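Local atomic coordinates of glutathione S-transferase (Legionella pneumophila subsp. pneumophila str. Philadelphia 1, PDB entry 3NIV), a protein that probably acts as a zeta-class glutathione transferase with maleylacetoacetate isomerase activity, converting maleylacetoacetate to fumarylacetoacetate with the help of glutathione. Residues 17-22 / 170-175; 113-118 / 131-136; 177-180 / 184-187. All coordinates share one frame; numbering follows the deposited sequence.

How the interactions relate
Helix 166-180 carries interaction 1 along its middle and interaction 3 at its C-terminal end, their centres about 17 Å apart. Interaction 1 joins the thioredoxin-like N-terminal domain to the helical C-terminal domain; the other two lie within the helical part. Interaction 2, some 21 Å from interaction 1 and 15 Å from interaction 3 between centres, falls between the two segments of interaction 1 along the chain and sits toward the second subunit. Interaction 3 follows last. It touches interaction 1 where Val175 CG2 lies 4.3 Å from Met185 CE, and interaction 2 where Tyr134 OH lies 3.4 Å from Asn177 CB. Domain joint, loop and dimer side are thus in packing continuity.

Interaction 1 of 3, residues 17-22 / 170-175; sequences VRIALN and CLIPQV
The delta methyl of Ile19 and the pyrrolidine ring of Pro173 reach toward each other, CD1 meeting the ring at CG and CD. The isoleucine CG1 stands anti to the carbonyl carbon (chi1 -48°), and the chain beyond it is extended (chi2 -167°), which carries CD1 straight out from helix 12-23 toward helix 166-180. There the methyl is 4.1 Å from Pro173 CD and equally 4.1 Å from Pro173 CG, so it faces the CG-CD side of the ring. A second neighbour is Ile172, whose CG2 branch comes within 4.2 Å of Ile19 CD1. One methyl therefore touches two consecutive residues, while the backbones stay well apart: the closest CA atoms, of Ile19 and Cys170, are separated by 8.9 Å. Pro173 has no N-H to give to the turn before it, and helix 166-180 is kinked at this point. Further residues of helix 12-23 share the same face, with Tyr15 touching both Ile172 and Pro173 and Thr12 and Arg16 touching the proline. The contact joins the first helix of the thioredoxin-like domain to the central helix of the all-helical domain, the two-domain build of glutathione transferases. No hydrogen bond spans the two segments; three buried hydrocarbon groups meet at van der Waals distance, so dispersion and the exclusion of water, rather than directed polar bonds, hold this part of the domain joint.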
loop_
_atom_site.group_PDB
_atom_site.type_symbol
_atom_site.label_atom_id
_atom_site.label_comp_id
_atom_site.label_asym_id
_atom_site.label_seq_id
_atom_site.Cartn_x
_atom_site.Cartn_y
_atom_site.Cartn_z
ATOM N N VAL A 17 -5.033 6.789 -10.517
ATOM C CA VAL A 17 -6.322 7.412 -10.314
ATOM C C VAL A 17 -6.956 7.803 -11.637
ATOM O O VAL A 17 -8.124 7.535 -11.860
ATOM C CB VAL A 17 -6.236 8.628 -9.398
ATOM C CG1 VAL A 17 -7.623 9.209 -9.188
ATOM C CG2 VAL A 17 -5.634 8.231 -8.067
ATOM N N ARG A 18 -6.186 8.428 -12.519
ATOM C CA ARG A 18 -6.729 8.856 -13.806
ATOM C C ARG A 18 -7.314 7.699 -14.610
ATOM O O ARG A 18 -8.419 7.821 -15.140
ATOM C CB ARG A 18 -5.709 9.664 -14.615
ATOM C CG ARG A 18 -5.458 11.059 -14.025
ATOM C CD ARG A 18 -4.708 11.967 -14.983
ATOM N NE ARG A 18 -3.544 11.301 -15.547
ATOM C CZ ARG A 18 -2.314 11.394 -15.054
ATOM N NH1 ARG A 18 -2.078 12.143 -13.983
ATOM N NH2 ARG A 18 -1.314 10.750 -15.648
ATOM N N ILE A 19 -6.597 6.577 -14.676
ATOM C CA ILE A 19 -7.124 5.364 -15.313
ATOM C C ILE A 19 -8.422 4.870 -14.656
ATOM O O ILE A 19 -9.414 4.589 -15.332
ATOM C CB ILE A 19 -6.113 4.200 -15.262
ATOM C CG1 ILE A 19 -4.720 4.661 -15.711
ATOM C CG2 ILE A 19 -6.642 3.002 -16.069
ATOM C CD1 ILE A 19 -3.740 3.537 -15.979
ATOM N N ALA A 20 -8.398 4.749 -13.332
ATOM C CA ALA A 20 -9.555 4.274 -12.589
ATOM C C ALA A 20 -10.788 5.109 -12.902
ATOM O O ALA A 20 -11.883 4.573 -13.070
ATOM C CB ALA A 20 -9.271 4.292 -11.100
ATOM N N LEU A 21 -10.611 6.425 -12.964
ATOM C CA LEU A 21 -11.737 7.314 -13.212
ATOM C C LEU A 21 -12.317 7.112 -14.610
ATOM O O LEU A 21 -13.523 7.237 -14.818
ATOM C CB LEU A 21 -11.341 8.777 -12.982
ATOM C CG LEU A 21 -11.216 9.199 -11.513
ATOM C CD1 LEU A 21 -10.545 10.564 -11.339
ATOM C CD2 LEU A 21 -12.578 9.189 -10.843
ATOM N N ASN A 22 -11.457 6.788 -15.565
ATOM C CA ASN A 22 -11.908 6.574 -16.927
ATOM C C ASN A 22 -12.619 5.241 -17.051
ATOM O O ASN A 22 -13.754 5.181 -17.507
ATOM C CB ASN A 22 -10.736 6.634 -17.908
ATOM C CG ASN A 22 -10.107 8.013 -17.989
ATOM O OD1 ASN A 22 -8.998 8.170 -18.508
ATOM N ND2 ASN A 22 -10.809 9.019 -17.477
ATOM N N CYS A 170 -2.836 -0.555 -11.808
ATOM C CA CYS A 170 -1.583 -0.235 -11.123
ATOM C C CYS A 170 -0.351 -0.638 -11.924
ATOM O O CYS A 170 0.718 -0.060 -11.756
ATOM C CB CYS A 170 -1.536 -0.867 -9.732
ATOM S SG CYS A 170 -2.771 -0.201 -8.607
ATOM N N LEU A 171 -0.510 -1.625 -12.798
ATOM C CA LEU A 171 0.609 -2.161 -13.570
ATOM C C LEU A 171 1.105 -1.200 -14.646
ATOM O O LEU A 171 2.309 -0.977 -14.787
ATOM C CB LEU A 171 0.217 -3.485 -14.218
ATOM C CG LEU A 171 1.296 -4.132 -15.085
ATOM C CD1 LEU A 171 2.573 -4.326 -14.279
ATOM C CD2 LEU A 171 0.818 -5.466 -15.669
ATOM N N ILE A 172 0.174 -0.631 -15.403
ATOM C CA ILE A 172 0.544 0.237 -16.515
ATOM C C ILE A 172 1.452 1.402 -16.091
ATOM O O ILE A 172 2.512 1.590 -16.667
ATOM C CB ILE A 172 -0.698 0.675 -17.345
ATOM C CG1 ILE A 172 -1.064 -0.419 -18.342
ATOM C CG2 ILE A 172 -0.445 1.957 -18.101
ATOM C CD1 ILE A 172 -1.304 -1.793 -17.726
ATOM N N PRO A 173 1.056 2.167 -15.059
ATOM C CA PRO A 173 1.944 3.248 -14.598
ATOM C C PRO A 173 3.328 2.753 -14.155
ATOM O O PRO A 173 4.326 3.398 -14.456
ATOM C CB PRO A 173 1.171 3.867 -13.428
ATOM C CG PRO A 173 -0.262 3.557 -13.733
ATOM C CD PRO A 173 -0.245 2.188 -14.370
ATOM N N GLN A 174 3.396 1.611 -13.488
ATOM C CA GLN A 174 4.690 1.066 -13.086
ATOM C C GLN A 174 5.609 0.742 -14.274
ATOM O O GLN A 174 6.813 0.961 -14.211
ATOM C CB GLN A 174 4.504 -0.180 -12.217
ATOM C CG GLN A 174 5.775 -0.625 -11.508
ATOM C CD GLN A 174 6.389 0.473 -10.641
ATOM O OE1 GLN A 174 7.541 0.836 -10.830
ATOM N NE2 GLN A 174 5.614 1.004 -9.692
ATOM N N VAL A 175 5.029 0.207 -15.345
ATOM C CA VAL A 175 5.782 -0.181 -16.525
ATOM C C VAL A 175 6.251 1.077 -17.262
ATOM O O VAL A 175 7.355 1.130 -17.790
ATOM C CB VAL A 175 4.926 -1.073 -17.444
ATOM C CG1 VAL A 175 5.611 -1.308 -18.793
ATOM C CG2 VAL A 175 4.629 -2.395 -16.753
#

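Interaction 2 of 3, residues 113-118 / 131-136; sequences LRVLNR and LEWYHH
Leu116 reaches across from helix 113-123 and puts one methyl against each of two aromatic residues of helix 127-149. From CB the chain leaves with CG beside the backbone N and anti to the carbonyl carbon (chi1 -50°); neither CB nor CG makes a close approach to the other helix. The fork after CG does all the touching. CD1 comes to the edge of the Tyr134 ring, in its plane, 4.0 Å from Tyr134 CD2 and 4.2 Å from CE2. CD2 turns instead to the indole and stops 4.0 Å from Trp133 CD1. Val115, one residue earlier, serves the same indole from a different direction: its CG1 branch lies 4.0 Å from Trp133 CZ2, the two side chains crossing nearly at right angles. That methyl is also 4.2 Å from Trp133 NE1, lying obliquely to the ring on its NE1 to CZ2 side. Trp133 NE1 is hydrogen-bonded to Leu110 O of the same chain, which helps to fix the rotation of the indole, and Trp137 meets it edge-to-face. Tyr134 stacks on Phe181. The helices form a hairpin of the C-terminal domain; the axes of segments 113-118 and 131-136 approach to 11.2 Å at 140°, roughly antiparallel. Leu110 of the second subunit packs on Val115, so the contact forms part of the dimer interface. No hydrogen bond crosses between the segments; methyls pack on aromatic rings, and the buried indole N-H is satisfied by Leu110 O, which should reduce the cost of burying it.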
loop_
_atom_site.group_PDB
_atom_site.type_symbol
_atom_site.label_atom_id
_atom_site.label_comp_id
_atom_site.label_asym_id
_atom_site.label_seq_id
_atom_site.Cartn_x
_atom_site.Cartn_y
_atom_site.Cartn_z
ATOM N N LEU A 113 10.481 10.063 -5.933
ATOM C CA LEU A 113 11.480 11.107 -6.082
ATOM C C LEU A 113 12.147 11.387 -4.745
ATOM O O LEU A 113 13.366 11.557 -4.672
ATOM C CB LEU A 113 10.843 12.380 -6.635
ATOM C CG LEU A 113 11.787 13.563 -6.895
ATOM C CD1 LEU A 113 13.053 13.113 -7.613
ATOM C CD2 LEU A 113 11.098 14.685 -7.678
ATOM N N ARG A 114 11.325 11.398 -3.696
ATOM C CA ARG A 114 11.754 11.687 -2.337
ATOM C C ARG A 114 12.808 10.689 -1.888
ATOM O O ARG A 114 13.718 11.034 -1.138
ATOM C CB ARG A 114 10.550 11.662 -1.377
ATOM C CG ARG A 114 10.303 10.284 -0.734
ATOM C CD ARG A 114 8.813 9.896 -0.531
ATOM N NE ARG A 114 8.239 10.384 0.716
ATOM C CZ ARG A 114 7.767 9.622 1.707
ATOM N NH1 ARG A 114 7.779 8.294 1.639
ATOM N NH2 ARG A 114 7.270 10.207 2.784
ATOM N N VAL A 115 12.692 9.447 -2.339
ATOM C CA VAL A 115 13.666 8.438 -1.946
ATOM C C VAL A 115 14.968 8.589 -2.729
ATOM O O VAL A 115 16.063 8.454 -2.183
ATOM C CB VAL A 115 13.111 7.019 -2.086
ATOM C CG1 VAL A 115 14.121 6.019 -1.580
ATOM C CG2 VAL A 115 11.832 6.895 -1.290
ATOM N N LEU A 116 14.847 8.893 -4.014
ATOM C CA LEU A 116 16.021 9.071 -4.826
ATOM C C LEU A 116 16.821 10.247 -4.286
ATOM O O LEU A 116 18.047 10.219 -4.275
ATOM C CB LEU A 116 15.622 9.289 -6.279
ATOM C CG LEU A 116 14.641 8.250 -6.818
ATOM C CD1 LEU A 116 14.469 8.437 -8.315
ATOM C CD2 LEU A 116 15.107 6.832 -6.496
ATOM N N ASN A 117 16.121 11.273 -3.824
ATOM C CA ASN A 117 16.781 12.457 -3.287
ATOM C C ASN A 117 17.470 12.200 -1.953
ATOM O O ASN A 117 18.514 12.775 -1.665
ATOM C CB ASN A 117 15.794 13.609 -3.156
ATOM C CG ASN A 117 15.566 14.313 -4.460
ATOM O OD1 ASN A 117 16.335 14.135 -5.402
ATOM N ND2 ASN A 117 14.511 15.120 -4.534
ATOM N N ARG A 118 16.885 11.332 -1.141
ATOM C CA ARG A 118 17.525 10.944 0.102
ATOM C C ARG A 118 18.828 10.202 -0.182
ATOM O O ARG A 118 19.799 10.332 0.559
ATOM C CB ARG A 118 16.598 10.070 0.944
ATOM C CG ARG A 118 17.166 9.740 2.314
ATOM C CD ARG A 118 16.893 10.847 3.327
ATOM N NE ARG A 118 17.536 10.551 4.602
ATOM C CZ ARG A 118 17.607 11.393 5.626
ATOM N NH1 ARG A 118 17.067 12.599 5.544
ATOM N NH2 ARG A 118 18.224 11.022 6.734
ATOM N N LEU A 131 20.330 4.650 -10.612
ATOM C CA LEU A 131 19.787 3.715 -11.592
ATOM C C LEU A 131 19.843 2.264 -11.136
ATOM O O LEU A 131 18.928 1.480 -11.399
ATOM C CB LEU A 131 20.525 3.844 -12.921
ATOM C CG LEU A 131 19.838 4.746 -13.936
ATOM C CD1 LEU A 131 18.468 4.161 -14.312
ATOM C CD2 LEU A 131 19.719 6.167 -13.375
ATOM N N GLU A 132 20.930 1.896 -10.472
ATOM C CA GLU A 132 21.076 0.531 -9.992
ATOM C C GLU A 132 20.049 0.217 -8.896
ATOM O O GLU A 132 19.413 -0.837 -8.907
ATOM C CB GLU A 132 22.494 0.308 -9.481
ATOM C CG GLU A 132 22.810 -1.140 -9.207
ATOM C CD GLU A 132 24.299 -1.408 -9.187
ATOM O OE1 GLU A 132 24.710 -2.320 -8.437
ATOM O OE2 GLU A 132 25.050 -0.707 -9.915
ATOM N N TRP A 133 19.897 1.147 -7.958
ATOM C CA TRP A 133 18.858 1.087 -6.945
ATOM C C TRP A 133 17.501 0.941 -7.621
ATOM O O TRP A 133 16.753 -0.018 -7.374
ATOM C CB TRP A 133 18.906 2.375 -6.107
ATOM C CG TRP A 133 17.764 2.625 -5.140
ATOM C CD1 TRP A 133 16.583 3.250 -5.408
ATOM C CD2 TRP A 133 17.741 2.313 -3.737
ATOM N NE1 TRP A 133 15.813 3.327 -4.265
ATOM C CE2 TRP A 133 16.507 2.765 -3.227
ATOM C CE3 TRP A 133 18.645 1.697 -2.865
ATOM C CZ2 TRP A 133 16.148 2.611 -1.887
ATOM C CZ3 TRP A 133 18.288 1.542 -1.534
ATOM C CH2 TRP A 133 17.045 1.998 -1.058
ATOM N N TYR A 134 17.201 1.904 -8.481
ATOM C CA TYR A 134 15.903 2.001 -9.120
ATOM C C TYR A 134 15.562 0.726 -9.889
ATOM O O TYR A 134 14.430 0.235 -9.839
ATOM C CB TYR A 134 15.887 3.204 -10.049
ATOM C CG TYR A 134 14.510 3.643 -10.444
ATOM C CD1 TYR A 134 13.696 2.826 -11.214
ATOM C CD2 TYR A 134 14.028 4.880 -10.067
ATOM C CE1 TYR A 134 12.429 3.228 -11.585
ATOM C CE2 TYR A 134 12.765 5.295 -10.440
ATOM C CZ TYR A 134 11.967 4.462 -11.194
ATOM O OH TYR A 134 10.704 4.862 -11.554
ATOM N N HIS A 135 16.557 0.191 -10.584
ATOM C CA HIS A 135 16.383 -1.012 -11.388
ATOM C C HIS A 135 16.247 -2.242 -10.499
ATOM O O HIS A 135 15.596 -3.232 -10.868
ATOM C CB HIS A 135 17.566 -1.172 -12.353
ATOM C CG HIS A 135 17.454 -0.339 -13.595
ATOM N ND1 HIS A 135 18.203 -0.582 -14.728
ATOM C CD2 HIS A 135 16.659 0.718 -13.891
ATOM C CE1 HIS A 135 17.890 0.299 -15.660
ATOM N NE2 HIS A 135 16.956 1.098 -15.181
ATOM N N HIS A 136 16.867 -2.177 -9.326
ATOM C CA HIS A 136 16.803 -3.286 -8.379
ATOM C C HIS A 136 15.373 -3.590 -7.930
ATOM O O HIS A 136 14.963 -4.745 -7.876
ATOM C CB HIS A 136 17.668 -3.010 -7.152
ATOM C CG HIS A 136 17.502 -4.030 -6.076
ATOM N ND1 HIS A 136 17.711 -5.375 -6.293
ATOM C CD2 HIS A 136 17.123 -3.911 -4.781
ATOM C CE1 HIS A 136 17.475 -6.040 -5.178
ATOM N NE2 HIS A 136 17.119 -5.176 -4.246
#

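Interaction 3 of 3, residues 177-180 / 184-187; sequences NAHR and DMAS
Met185, present as selenomethionine, folds its side chain back against the last turns of helix 166-180, where Ala178 and His179 receive it. The inner half of the contact is the buried one. All three torsions of Met185 lie near -60° (chi2 -59° and chi3 -72°), a curled course that brings SE within 4.2 Å of Ala178 CB, the methyl that faces the loop from the helix. Phe142 of helix 127-149 touches both Ala178 and Met185, and Leu138 of the same helix lies on Ala178 as well. Met185 is therefore buried against helices 166-180 and 127-149. This is a chain reversal at the C-terminal end of a helix: 166-180 stops, the loop doubles back, and Met185 packs the returning loop against the helix it has just left before helix 189-198 starts, inside the all-helical half of a glutathione transferase. Met185 O is also bonded to Asn192 ND2, so backbone and side chain of one residue tie the loop to both flanking helices. The outer side is open to solvent: His179 is exposed, although its CE1 makes the closest approach across the segments, 3.7 Å from Met185 CG. With its CG anti to the carbonyl carbon (chi1 -66°), its ring projects outward from the helix toward the loop and crosses the methionine chain at about a right angle. His179 NE2 is 4.2 Å from Met185 CG, so the CE1-NE2 end of the imidazole lies beside that carbon, approached obliquely. No hydrogen bond links the segments; the nearest CA atoms, those of His179 and Asp184, are 7.3 Å apart. Asp184, Ala186 and Ser187 are exposed, and the CB of Asp184 points away from the helix.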
loop_
_atom_site.group_PDB
_atom_site.type_symbol
_atom_site.label_atom_id
_atom_site.label_comp_id
_atom_site.label_asym_id
_atom_site.label_seq_id
_atom_site.Cartn_x
_atom_site.Cartn_y
_atom_site.Cartn_z
ATOM N N ASN A 177 7.100 3.886 -15.779
ATOM C CA ASN A 177 8.299 4.251 -15.026
ATOM C C ASN A 177 9.536 3.471 -15.440
ATOM O O ASN A 177 10.636 4.018 -15.514
ATOM C CB ASN A 177 8.065 4.030 -13.533
ATOM C CG ASN A 177 7.302 5.161 -12.897
ATOM O OD1 ASN A 177 7.083 6.197 -13.520
ATOM N ND2 ASN A 177 6.890 4.974 -11.647
ATOM N N ALA A 178 9.347 2.180 -15.688
ATOM C CA ALA A 178 10.447 1.288 -16.028
ATOM C C ALA A 178 11.128 1.677 -17.355
ATOM O O ALA A 178 12.359 1.734 -17.442
ATOM C CB ALA A 178 9.958 -0.147 -16.066
ATOM N N HIS A 179 10.328 1.945 -18.381
ATOM C CA HIS A 179 10.883 2.341 -19.665
ATOM C C HIS A 179 11.567 3.690 -19.511
ATOM O O HIS A 179 12.688 3.889 -19.965
ATOM C CB HIS A 179 9.793 2.402 -20.741
ATOM C CG HIS A 179 9.190 1.069 -21.065
ATOM N ND1 HIS A 179 9.940 0.005 -21.527
ATOM C CD2 HIS A 179 7.912 0.627 -21.002
ATOM C CE1 HIS A 179 9.148 -1.033 -21.731
ATOM N NE2 HIS A 179 7.914 -0.684 -21.414
ATOM N N ARG A 180 10.877 4.606 -18.848
ATOM C CA ARG A 180 11.427 5.908 -18.509
ATOM C C ARG A 180 12.815 5.831 -17.860
ATOM O O ARG A 180 13.647 6.712 -18.057
ATOM C CB ARG A 180 10.464 6.645 -17.578
ATOM C CG ARG A 180 11.009 7.947 -17.058
ATOM C CD ARG A 180 9.963 8.718 -16.280
ATOM N NE ARG A 180 10.349 10.114 -16.111
ATOM C CZ ARG A 180 10.017 10.863 -15.065
ATOM N NH1 ARG A 180 9.297 10.346 -14.075
ATOM N NH2 ARG A 180 10.417 12.127 -15.007
ATOM N N ASP A 184 15.078 -3.001 -18.736
ATOM C CA ASP A 184 14.746 -3.899 -19.834
ATOM C C ASP A 184 13.710 -4.921 -19.422
ATOM O O ASP A 184 13.954 -5.721 -18.533
ATOM C CB ASP A 184 15.994 -4.620 -20.349
ATOM C CG ASP A 184 15.685 -5.563 -21.502
ATOM O OD1 ASP A 184 14.822 -5.217 -22.341
ATOM O OD2 ASP A 184 16.296 -6.652 -21.569
HETATM N N MSE A 185 12.575 -4.913 -20.111
HETATM C CA MSE A 185 11.422 -5.740 -19.750
HETATM C C MSE A 185 11.436 -7.162 -20.309
HETATM O O MSE A 185 10.499 -7.926 -20.083
HETATM C CB MSE A 185 10.123 -5.048 -20.179
HETATM C CG MSE A 185 9.816 -3.781 -19.399
HETATM SE SE MSE A 185 9.639 -4.071 -17.454
HETATM C CE MSE A 185 7.924 -5.013 -17.441
ATOM N N ALA A 186 12.489 -7.520 -21.036
ATOM C CA ALA A 186 12.551 -8.823 -21.711
ATOM C C ALA A 186 12.068 -10.005 -20.855
ATOM O O ALA A 186 11.442 -10.938 -21.358
ATOM C CB ALA A 186 13.962 -9.080 -22.217
ATOM N N SER A 187 12.362 -9.955 -19.565
ATOM C CA SER A 187 12.095 -11.068 -18.661
ATOM C C SER A 187 10.607 -11.264 -18.342
ATOM O O SER A 187 10.222 -12.275 -17.747
ATOM C CB SER A 187 12.887 -10.861 -17.368
ATOM O OG SER A 187 12.639 -11.884 -16.421
#